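Local coordinates for OxyA protein (Actinoplanes teichomyceticus, PDB 5HH3) that probably catalyses heme-dependent phenolic coupling of a peptide precursor, as a cytochrome P450 in the cascade that produces glycopeptide antibiotics, at residues P108-R113 / C156-I161; R113-F118 / G350-E355. All coordinates share one frame; numbering follows the deposited sequence.

Contact 1 of 2, residues P108-R113 / C156-I161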
ATOM      1  N   PRO B 108       2.825  29.262  16.127  1.00 45.15           N
ATOM      2  CA  PRO B 108       2.810  29.971  17.413  1.00 46.36           C
ATOM      3  C   PRO B 108       2.434  29.124  18.646  1.00 45.89           C
ATOM      4  O   PRO B 108       2.944  29.383  19.743  1.00 45.54           O
ATOM      5  CB  PRO B 108       1.771  31.055  17.181  1.00 47.73           C
ATOM      6  CG  PRO B 108       1.923  31.364  15.722  1.00 48.65           C
ATOM      7  CD  PRO B 108       2.092  30.025  15.100  1.00 46.47           C
ATOM      8  N   ALA B 109       1.559  28.134  18.467  1.00 44.60           N
ATOM      9  CA  ALA B 109       1.172  27.247  19.565  1.00 44.71           C
ATOM     10  C   ALA B 109       2.328  26.366  20.057  1.00 43.28           C
ATOM     11  O   ALA B 109       2.281  25.864  21.179  1.00 42.52           O
ATOM     12  CB  ALA B 109      -0.001  26.375  19.149  1.00 44.24           C
ATOM     13  N   PHE B 110       3.343  26.150  19.217  1.00 42.19           N
ATOM     14  CA  PHE B 110       4.472  25.269  19.566  1.00 42.47           C
ATOM     15  C   PHE B 110       5.762  26.044  19.853  1.00 45.35           C
ATOM     16  O   PHE B 110       6.841  25.456  19.922  1.00 46.45           O
ATOM     17  CB  PHE B 110       4.681  24.235  18.451  1.00 40.28           C
ATOM     18  CG  PHE B 110       3.469  23.366  18.192  1.00 39.04           C
ATOM     19  CD1 PHE B 110       2.453  23.796  17.343  1.00 38.97           C
ATOM     20  CD2 PHE B 110       3.329  22.130  18.821  1.00 38.05           C
ATOM     21  CE1 PHE B 110       1.333  23.002  17.103  1.00 38.75           C
ATOM     22  CE2 PHE B 110       2.219  21.327  18.581  1.00 37.35           C
ATOM     23  CZ  PHE B 110       1.217  21.763  17.718  1.00 38.21           C
ATOM     24  N   ALA B 111       5.636  27.352  20.057  1.00 50.32           N
ATOM     25  CA  ALA B 111       6.775  28.228  20.387  1.00 55.00           C
ATOM     26  C   ALA B 111       7.408  27.920  21.765  1.00 58.45           C
ATOM     27  O   ALA B 111       6.792  27.270  22.608  1.00 55.81           O
ATOM     28  CB  ALA B 111       6.339  29.684  20.342  1.00 55.35           C
ATOM     29  N   VAL B 112       8.622  28.441  21.963  1.00 62.72           N
ATOM     30  CA  VAL B 112       9.465  28.156  23.126  0.50 64.82           C
ATOM     31  C   VAL B 112       8.807  28.657  24.393  1.00 68.63           C
ATOM     32  O   VAL B 112       8.640  27.892  25.343  1.00 72.12           O
ATOM     33  CB  VAL B 112      10.880  28.775  22.966  1.00 65.82           C
ATOM     34  CG1 VAL B 112      11.628  28.850  24.291  1.00 68.00           C
ATOM     35  CG2 VAL B 112      11.695  27.964  21.958  1.00 64.53           C
ATOM     36  N   ARG B 113       8.426  29.931  24.404  1.00 71.17           N
ATOM     37  CA  ARG B 113       7.756  30.527  25.562  1.00 74.01           C
ATOM     38  C   ARG B 113       6.517  29.748  25.995  1.00 69.59           C
ATOM     39  O   ARG B 113       6.193  29.677  27.183  1.00 70.66           O
ATOM     40  CB  ARG B 113       7.371  31.990  25.288  1.00 80.18           C
ATOM     41  CG  ARG B 113       8.561  32.941  25.181  1.00 85.03           C
ATOM     42  CD  ARG B 113       8.166  34.384  25.483  1.00 90.52           C
ATOM     43  NE  ARG B 113       9.233  35.327  25.129  1.00 94.89           N
ATOM     44  CZ  ARG B 113       9.215  36.643  25.368  1.00 99.63           C
ATOM     45  NH1 ARG B 113       8.179  37.220  25.980  1.00101.41           N
ATOM     46  NH2 ARG B 113      10.251  37.394  24.995  1.00102.38           N
ATOM     47  N   CYS B 156      -3.724  16.104  25.441  1.00 39.33           N
ATOM     48  CA  CYS B 156      -5.042  16.693  25.705  1.00 41.19           C
ATOM     49  C   CYS B 156      -4.968  17.975  26.543  1.00 41.90           C
ATOM     50  O   CYS B 156      -5.677  18.929  26.243  1.00 41.98           O
ATOM     51  CB  CYS B 156      -6.014  15.694  26.349  1.00 42.85           C
ATOM     52  SG  CYS B 156      -6.534  14.385  25.216  1.00 43.99           S
ATOM     53  N   ASP B 157      -4.113  18.002  27.574  1.00 42.09           N
ATOM     54  CA  ASP B 157      -3.863  19.243  28.357  1.00 43.21           C
ATOM     55  C   ASP B 157      -3.326  20.365  27.460  1.00 42.62           C
ATOM     56  O   ASP B 157      -3.787  21.495  27.560  1.00 43.14           O
ATOM     57  CB  ASP B 157      -2.891  19.023  29.531  1.00 43.16           C
ATOM     58  CG  ASP B 157      -3.499  18.219  30.676  1.00 45.11           C
ATOM     59  OD1 ASP B 157      -4.725  17.949  30.689  1.00 46.62           O
ATOM     60  OD2 ASP B 157      -2.734  17.847  31.593  1.00 45.66           O
ATOM     61  N   PHE B 158      -2.401  20.038  26.557  1.00 40.51           N
ATOM     62  CA  PHE B 158      -1.853  21.018  25.629  1.00 41.04           C
ATOM     63  C   PHE B 158      -2.960  21.623  24.753  1.00 41.67           C
ATOM     64  O   PHE B 158      -2.984  22.830  24.529  1.00 40.75           O
ATOM     65  CB  PHE B 158      -0.730  20.390  24.804  1.00 40.34           C
ATOM     66  CG  PHE B 158      -0.222  21.252  23.683  1.00 40.68           C
ATOM     67  CD1 PHE B 158       0.650  22.305  23.935  1.00 41.71           C
ATOM     68  CD2 PHE B 158      -0.594  20.993  22.368  1.00 40.43           C
ATOM     69  CE1 PHE B 158       1.121  23.097  22.895  1.00 41.37           C
ATOM     70  CE2 PHE B 158      -0.120  21.780  21.324  1.00 41.21           C
ATOM     71  CZ  PHE B 158       0.747  22.830  21.591  1.00 41.39           C
ATOM     72  N   LEU B 159      -3.886  20.781  24.301  1.00 42.27           N
ATOM     73  CA  LEU B 159      -5.069  21.242  23.579  1.00 44.14           C
ATOM     74  C   LEU B 159      -6.116  21.964  24.428  1.00 46.28           C
ATOM     75  O   LEU B 159      -6.999  22.602  23.867  1.00 48.45           O
ATOM     76  CB  LEU B 159      -5.769  20.086  22.881  1.00 43.96           C
ATOM     77  CG  LEU B 159      -5.004  19.390  21.775  1.00 43.62           C
ATOM     78  CD1 LEU B 159      -5.934  18.333  21.211  1.00 44.09           C
ATOM     79  CD2 LEU B 159      -4.566  20.372  20.681  1.00 43.95           C
ATOM     80  N   GLY B 160      -6.049  21.853  25.750  1.00 45.83           N
ATOM     81  CA  GLY B 160      -7.026  22.459  26.623  1.00 47.37           C
ATOM     82  C   GLY B 160      -8.306  21.646  26.762  1.00 48.64           C
ATOM     83  O   GLY B 160      -9.344  22.210  27.107  1.00 50.09           O
ATOM     84  N   ILE B 161      -8.261  20.335  26.506  1.00 46.85           N
ATOM     85  CA  ILE B 161      -9.444  19.499  26.740  1.00 48.56           C
ATOM     86  C   ILE B 161      -9.584  19.365  28.273  1.00 49.17           C
ATOM     87  O   ILE B 161      -8.615  19.000  28.924  1.00 47.25           O
ATOM     88  CB  ILE B 161      -9.326  18.087  26.098  1.00 47.46           C
ATOM     89  CG1 ILE B 161      -8.891  18.128  24.617  1.00 46.56           C
ATOM     90  CG2 ILE B 161     -10.641  17.328  26.232  1.00 48.90           C
ATOM     91  CD1 ILE B 161      -9.733  19.018  23.738  1.00 48.12           C
TER
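F110 and F158 bring two aromatic rings together between helices of the cytochrome P450 fold. F110 belongs to the short link before helix 112-136, the D helix of that fold. F158 sits near the end of helix 142-159, the E helix. CZ of F158 lies 3.7 Å above the plane of the F110 ring, shifted toward the rim. The rings meet obliquely, with centroids 5.1 Å apart and planes inclined at 44°. The same end of F158 meets A109. The carbonyl oxygen A109 O lies in the plane of the F158 ring, at its edge, 3.4 Å from CZ. No hydrogen bond crosses the contact. F158 has CG anti to its backbone N (chi1 172°), which sends the ring off the helix toward the link.

Further out, M211 of helix 211-219 packs on both A109 and F158, and a backbone hydrogen bond also joins it to F158. V235 of helix 225-256 touches F110, whose nearest side-chain atom is about 4 Å from the heme. Next to F158 in the same helix, D157 forms a salt bridge with R163 and a hydrogen bond with Q166. The helix then closes in a Schellman motif at G160, which has positive phi. G160 N bonds to D157 O at 2.9 Å, and I161 N reaches back to C156 O at 3.0 Å.

Contact 2 of 2, residues R113-F118 / G350-E355. With HEM (protoporphyrin IX containing Fe), chain G.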
ATOM      1  N   ARG B 113       8.426  29.931  24.404  1.00 71.17           N
ATOM      2  CA  ARG B 113       7.756  30.527  25.562  1.00 74.01           C
ATOM      3  C   ARG B 113       6.517  29.748  25.995  1.00 69.59           C
ATOM      4  O   ARG B 113       6.193  29.677  27.183  1.00 70.66           O
ATOM      5  CB  ARG B 113       7.371  31.990  25.288  1.00 80.18           C
ATOM      6  CG  ARG B 113       8.561  32.941  25.181  1.00 85.03           C
ATOM      7  CD  ARG B 113       8.166  34.384  25.483  1.00 90.52           C
ATOM      8  NE  ARG B 113       9.233  35.327  25.129  1.00 94.89           N
ATOM      9  CZ  ARG B 113       9.215  36.643  25.368  1.00 99.63           C
ATOM     10  NH1 ARG B 113       8.179  37.220  25.980  1.00101.41           N
ATOM     11  NH2 ARG B 113      10.251  37.394  24.995  1.00102.38           N
ATOM     12  N   ARG B 114       5.822  29.174  25.028  1.00 64.75           N
ATOM     13  CA  ARG B 114       4.648  28.358  25.314  1.00 62.14           C
ATOM     14  C   ARG B 114       4.983  27.056  26.057  1.00 58.90           C
ATOM     15  O   ARG B 114       4.259  26.652  26.977  1.00 56.60           O
ATOM     16  CB  ARG B 114       3.891  28.108  24.019  1.00 61.79           C
ATOM     17  CG  ARG B 114       3.191  29.383  23.536  1.00 64.06           C
ATOM     18  CD  ARG B 114       1.756  29.380  24.016  1.00 64.93           C
ATOM     19  NE  ARG B 114       1.163  28.174  23.456  1.00 65.93           N
ATOM     20  CZ  ARG B 114       0.129  27.494  23.936  1.00 65.80           C
ATOM     21  NH1 ARG B 114      -0.543  27.908  25.024  1.00 64.89           N
ATOM     22  NH2 ARG B 114      -0.247  26.386  23.273  1.00 62.79           N
ATOM     23  N   MET B 115       6.093  26.424  25.678  1.00 55.29           N
ATOM     24  CA  MET B 115       6.549  25.205  26.348  1.00 54.49           C
ATOM     25  C   MET B 115       7.057  25.432  27.776  1.00 56.56           C
ATOM     26  O   MET B 115       6.802  24.603  28.651  1.00 55.48           O
ATOM     27  CB  MET B 115       7.572  24.476  25.475  1.00 52.70           C
ATOM     28  CG  MET B 115       6.987  24.041  24.138  1.00 51.10           C
ATOM     29  SD  MET B 115       5.591  22.905  24.316  1.00 50.12           S
ATOM     30  CE  MET B 115       4.116  23.907  24.285  1.00 55.24           C
ATOM     31  N   GLN B 116       7.710  26.567  28.025  1.00 58.73           N
ATOM     32  CA  GLN B 116       8.083  26.971  29.390  1.00 60.92           C
ATOM     33  C   GLN B 116       6.872  27.076  30.326  1.00 61.34           C
ATOM     34  O   GLN B 116       6.935  26.664  31.476  1.00 60.34           O
ATOM     35  CB  GLN B 116       8.782  28.328  29.373  1.00 64.53           C
ATOM     36  CG  GLN B 116      10.169  28.332  28.740  1.00 66.55           C
ATOM     37  CD  GLN B 116      10.656  29.740  28.382  1.00 69.59           C
ATOM     38  OE1 GLN B 116      10.064  30.745  28.779  1.00 70.61           O
ATOM     39  NE2 GLN B 116      11.732  29.807  27.608  1.00 72.16           N
ATOM     40  N   LYS B 117       5.785  27.654  29.827  1.00 60.92           N
ATOM     41  CA  LYS B 117       4.544  27.773  30.598  1.00 61.06           C
ATOM     42  C   LYS B 117       3.855  26.443  30.893  1.00 56.88           C
ATOM     43  O   LYS B 117       3.223  26.294  31.928  1.00 56.69           O
ATOM     44  CB  LYS B 117       3.566  28.709  29.891  1.00 64.43           C
ATOM     45  CG  LYS B 117       3.977  30.160  30.020  1.00 68.92           C
ATOM     46  CD  LYS B 117       3.056  31.089  29.259  1.00 72.03           C
ATOM     47  CE  LYS B 117       3.532  32.529  29.398  1.00 77.09           C
ATOM     48  NZ  LYS B 117       4.898  32.731  28.822  1.00 78.44           N
ATOM     49  N   PHE B 118       3.965  25.493  29.969  1.00 52.69           N
ATOM     50  CA  PHE B 118       3.327  24.191  30.101  1.00 50.05           C
ATOM     51  C   PHE B 118       4.106  23.243  31.039  1.00 48.54           C
ATOM     52  O   PHE B 118       3.544  22.279  31.536  1.00 47.76           O
ATOM     53  CB  PHE B 118       3.173  23.594  28.694  1.00 49.47           C
ATOM     54  CG  PHE B 118       2.229  22.422  28.601  1.00 49.50           C
ATOM     55  CD1 PHE B 118       0.936  22.499  29.107  1.00 51.12           C
ATOM     56  CD2 PHE B 118       2.618  21.262  27.932  1.00 49.15           C
ATOM     57  CE1 PHE B 118       0.070  21.428  29.000  1.00 50.96           C
ATOM     58  CE2 PHE B 118       1.750  20.183  27.825  1.00 49.74           C
ATOM     59  CZ  PHE B 118       0.480  20.271  28.364  1.00 50.12           C
ATOM     60  N   GLY B 350       5.902  19.408  16.226  1.00 30.62           N
ATOM     61  CA  GLY B 350       5.727  19.148  17.647  1.00 31.49           C
ATOM     62  C   GLY B 350       6.993  18.828  18.417  1.00 32.14           C
ATOM     63  O   GLY B 350       6.893  18.323  19.543  1.00 31.68           O
ATOM     64  N   ARG B 351       8.167  19.131  17.851  1.00 31.14           N
ATOM     65  CA  ARG B 351       9.433  18.713  18.456  1.00 32.23           C
ATOM     66  C   ARG B 351       9.544  19.246  19.881  1.00 33.49           C
ATOM     67  O   ARG B 351       9.867  18.497  20.802  1.00 32.32           O
ATOM     68  CB  ARG B 351      10.653  19.160  17.630  1.00 32.38           C
ATOM     69  CG  ARG B 351      12.002  18.941  18.322  1.00 33.35           C
ATOM     70  CD  ARG B 351      13.177  19.159  17.379  1.00 34.24           C
ATOM     71  NE  ARG B 351      14.434  18.792  18.018  1.00 34.79           N
ATOM     72  CZ  ARG B 351      15.602  18.607  17.403  1.00 35.01           C
ATOM     73  NH1 ARG B 351      15.727  18.731  16.086  1.00 35.87           N
ATOM     74  NH2 ARG B 351      16.658  18.262  18.113  1.00 36.34           N
ATOM     75  N   SER B 352       9.251  20.526  20.059  1.00 34.69           N
ATOM     76  CA  SER B 352       9.460  21.174  21.339  1.00 36.30           C
ATOM     77  C   SER B 352       8.492  20.640  22.431  1.00 36.05           C
ATOM     78  O   SER B 352       8.876  20.528  23.592  1.00 36.46           O
ATOM     79  CB  SER B 352       9.395  22.699  21.192  1.00 38.87           C
ATOM     80  OG  SER B 352       8.048  23.128  21.055  1.00 42.33           O
ATOM     81  N   LEU B 353       7.260  20.314  22.055  1.00 34.78           N
ATOM     82  CA  LEU B 353       6.325  19.621  22.936  1.00 35.81           C
ATOM     83  C   LEU B 353       6.811  18.198  23.282  1.00 34.44           C
ATOM     84  O   LEU B 353       6.829  17.821  24.459  1.00 34.94           O
ATOM     85  CB  LEU B 353       4.919  19.569  22.316  1.00 36.18           C
ATOM     86  CG  LEU B 353       3.824  18.823  23.084  1.00 37.99           C
ATOM     87  CD1 LEU B 353       3.664  19.372  24.490  1.00 40.02           C
ATOM     88  CD2 LEU B 353       2.489  18.922  22.363  1.00 39.18           C
ATOM     89  N   ALA B 354       7.178  17.421  22.270  1.00 32.16           N
ATOM     90  CA  ALA B 354       7.689  16.076  22.495  1.00 32.81           C
ATOM     91  C   ALA B 354       8.888  16.099  23.453  1.00 33.63           C
ATOM     92  O   ALA B 354       8.883  15.379  24.443  1.00 33.20           O
ATOM     93  CB  ALA B 354       8.060  15.404  21.194  1.00 32.03           C
ATOM     94  N   GLU B 355       9.860  16.978  23.203  1.00 34.48           N
ATOM     95  CA  GLU B 355      11.055  17.053  24.045  1.00 35.84           C
ATOM     96  C   GLU B 355      10.768  17.458  25.474  1.00 36.19           C
ATOM     97  O   GLU B 355      11.422  16.949  26.382  1.00 37.42           O
ATOM     98  CB  GLU B 355      12.114  17.981  23.452  1.00 37.79           C
ATOM     99  CG  GLU B 355      12.776  17.387  22.213  1.00 38.79           C
ATOM    100  CD  GLU B 355      13.830  18.290  21.597  1.00 41.48           C
ATOM    101  OE1 GLU B 355      14.689  17.788  20.848  1.00 43.91           O
ATOM    102  OE2 GLU B 355      13.796  19.513  21.821  1.00 45.25           O
TER
HETATM  103  CHA HEM G 401       6.569  15.804  11.286  1.00 28.02           C
HETATM  104  CHB HEM G 401       3.643  16.942  14.985  1.00 30.51           C
HETATM  105  CHC HEM G 401       6.252  14.048  17.901  1.00 30.69           C
HETATM  106  CHD HEM G 401       9.185  13.001  14.222  1.00 28.31           C
HETATM  107  C1A HEM G 401       5.544  16.328  12.037  1.00 30.41           C
HETATM  108  C2A HEM G 401       4.491  17.124  11.505  1.00 30.00           C
HETATM  109  C3A HEM G 401       3.676  17.455  12.545  1.00 30.86           C
HETATM  110  C4A HEM G 401       4.211  16.860  13.722  1.00 31.46           C
HETATM  111  CMA HEM G 401       2.415  18.278  12.469  1.00 31.68           C
HETATM  112  CAA HEM G 401       4.332  17.536  10.055  1.00 28.43           C
HETATM  113  CBA HEM G 401       5.099  18.838   9.827  1.00 27.63           C
HETATM  114  CGA HEM G 401       5.052  19.353   8.398  1.00 28.21           C
HETATM  115  O1A HEM G 401       4.818  18.600   7.420  1.00 26.09           O
HETATM  116  O2A HEM G 401       5.270  20.574   8.176  1.00 27.86           O
HETATM  117  C1B HEM G 401       4.087  16.239  16.122  1.00 31.57           C
HETATM  118  C2B HEM G 401       3.453  16.294  17.411  1.00 32.86           C
HETATM  119  C3B HEM G 401       4.180  15.477  18.250  1.00 33.45           C
HETATM  120  C4B HEM G 401       5.282  14.928  17.413  1.00 31.80           C
HETATM  121  CMB HEM G 401       2.226  17.099  17.782  1.00 32.75           C
HETATM  122  CAB HEM G 401       4.029  15.173  19.696  1.00 35.33           C
HETATM  123  CBB HEM G 401       3.193  15.754  20.561  1.00 39.36           C
HETATM  124  C1C HEM G 401       7.287  13.478  17.172  1.00 30.37           C
HETATM  125  C2C HEM G 401       8.250  12.579  17.679  1.00 29.88           C
HETATM  126  C3C HEM G 401       9.101  12.266  16.610  1.00 31.49           C
HETATM  127  C4C HEM G 401       8.626  13.006  15.471  1.00 30.10           C
HETATM  128  CMC HEM G 401       8.321  12.050  19.100  1.00 30.30           C
HETATM  129  CAC HEM G 401      10.295  11.384  16.566  1.00 33.21           C
HETATM  130  CBC HEM G 401      10.847  10.739  17.590  1.00 38.31           C
HETATM  131  C1D HEM G 401       8.660  13.703  13.138  1.00 28.56           C
HETATM  132  C2D HEM G 401       9.290  13.599  11.804  1.00 29.49           C
HETATM  133  C3D HEM G 401       8.568  14.374  10.982  1.00 28.43           C
HETATM  134  C4D HEM G 401       7.500  14.942  11.832  1.00 27.50           C
HETATM  135  CMD HEM G 401      10.493  12.794  11.367  1.00 28.15           C
HETATM  136  CAD HEM G 401       8.842  14.581   9.499  1.00 26.89           C
HETATM  137  CBD HEM G 401       8.241  13.506   8.581  1.00 26.24           C
HETATM  138  CGD HEM G 401       8.573  13.794   7.108  1.00 26.34           C
HETATM  139  O1D HEM G 401       8.155  13.078   6.180  1.00 25.33           O
HETATM  140  O2D HEM G 401       9.282  14.742   6.745  1.00 25.65           O
HETATM  141  NA  HEM G 401       5.369  16.186  13.400  1.00 30.75           N
HETATM  142  NB  HEM G 401       5.164  15.449  16.194  1.00 31.09           N
HETATM  143  NC  HEM G 401       7.554  13.754  15.861  1.00 29.88           N
HETATM  144  ND  HEM G 401       7.609  14.547  13.117  1.00 28.17           N
HETATM  145 FE   HEM G 401       6.445  14.990  14.589  1.00 28.35          FE
HETATM  146  O   HOH W   1       5.111  13.491  13.958  1.00 34.09           O
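M115 sets a methylene against the hydroxyl of S352: CG is 3.4 Å from OG. The polar partner of that hydroxyl lies outside both segments. It is the backbone oxygen of F110, which shares a hydrogen bond with OG. The S352 rotamer (chi1 76°) turns OG toward F110 O, while M115 CG packs beside it. The rest of the interface is apolar, and no hydrogen bond joins the two segments.

M115 is bent at chi2 and chi3. The bends bring its sulfur against the backbone at L353, with SD 3.6 Å from L353 CA. The extended chi1 of L353 (177°) carries its branch point to where the two methyls reach different partners. CD1 meets the F118 ring at an oblique angle, 3.9 Å from CE2. CD2 meets the heme, 3.7 Å from the vinyl carbon CBB. This leucine is therefore wedged between the helix partner and the cofactor. F158 of helix 142-159 also touches M115 and L353.

The start of helix 351-368 borders the porphyrin too. G350 is the N-cap residue, and its N lies 3.6 Å from the meso carbon CHB. A354 sets its CB near a heme methyl. On another side of the helix, R351 and E355 form a salt bridge one turn apart. R351 NE donates to E355 OE1 at 3.0 Å, from above the carboxylate plane.

The two helix segments run nearly parallel, at 24°, with their axes 10.0 Å apart. They match helices D and L of the P450 four-helix bundle, where L begins just after the heme-ligating cysteine, here C348.

In the fold
Contact 1 is fully buried, and contact 2 is buried except at S352, which is partly exposed. Both involve helix 112-136 or its approach. Contact 1 ties the link before that helix to the end of helix 142-159. Contact 2 ties its first turns to the start of helix 351-368. Their centres are only about 7 Å apart, and they touch directly: F158 CE1 is 3.4 Å from M115 CE. The chemistry differs. Contact 1 is aromatic. Contact 2 is mostly thioether and aliphatic packing, with the heme on the other side of L353. Contact 1 approaches the heme only through F110, whereas three residues of 350-355 line the pocket.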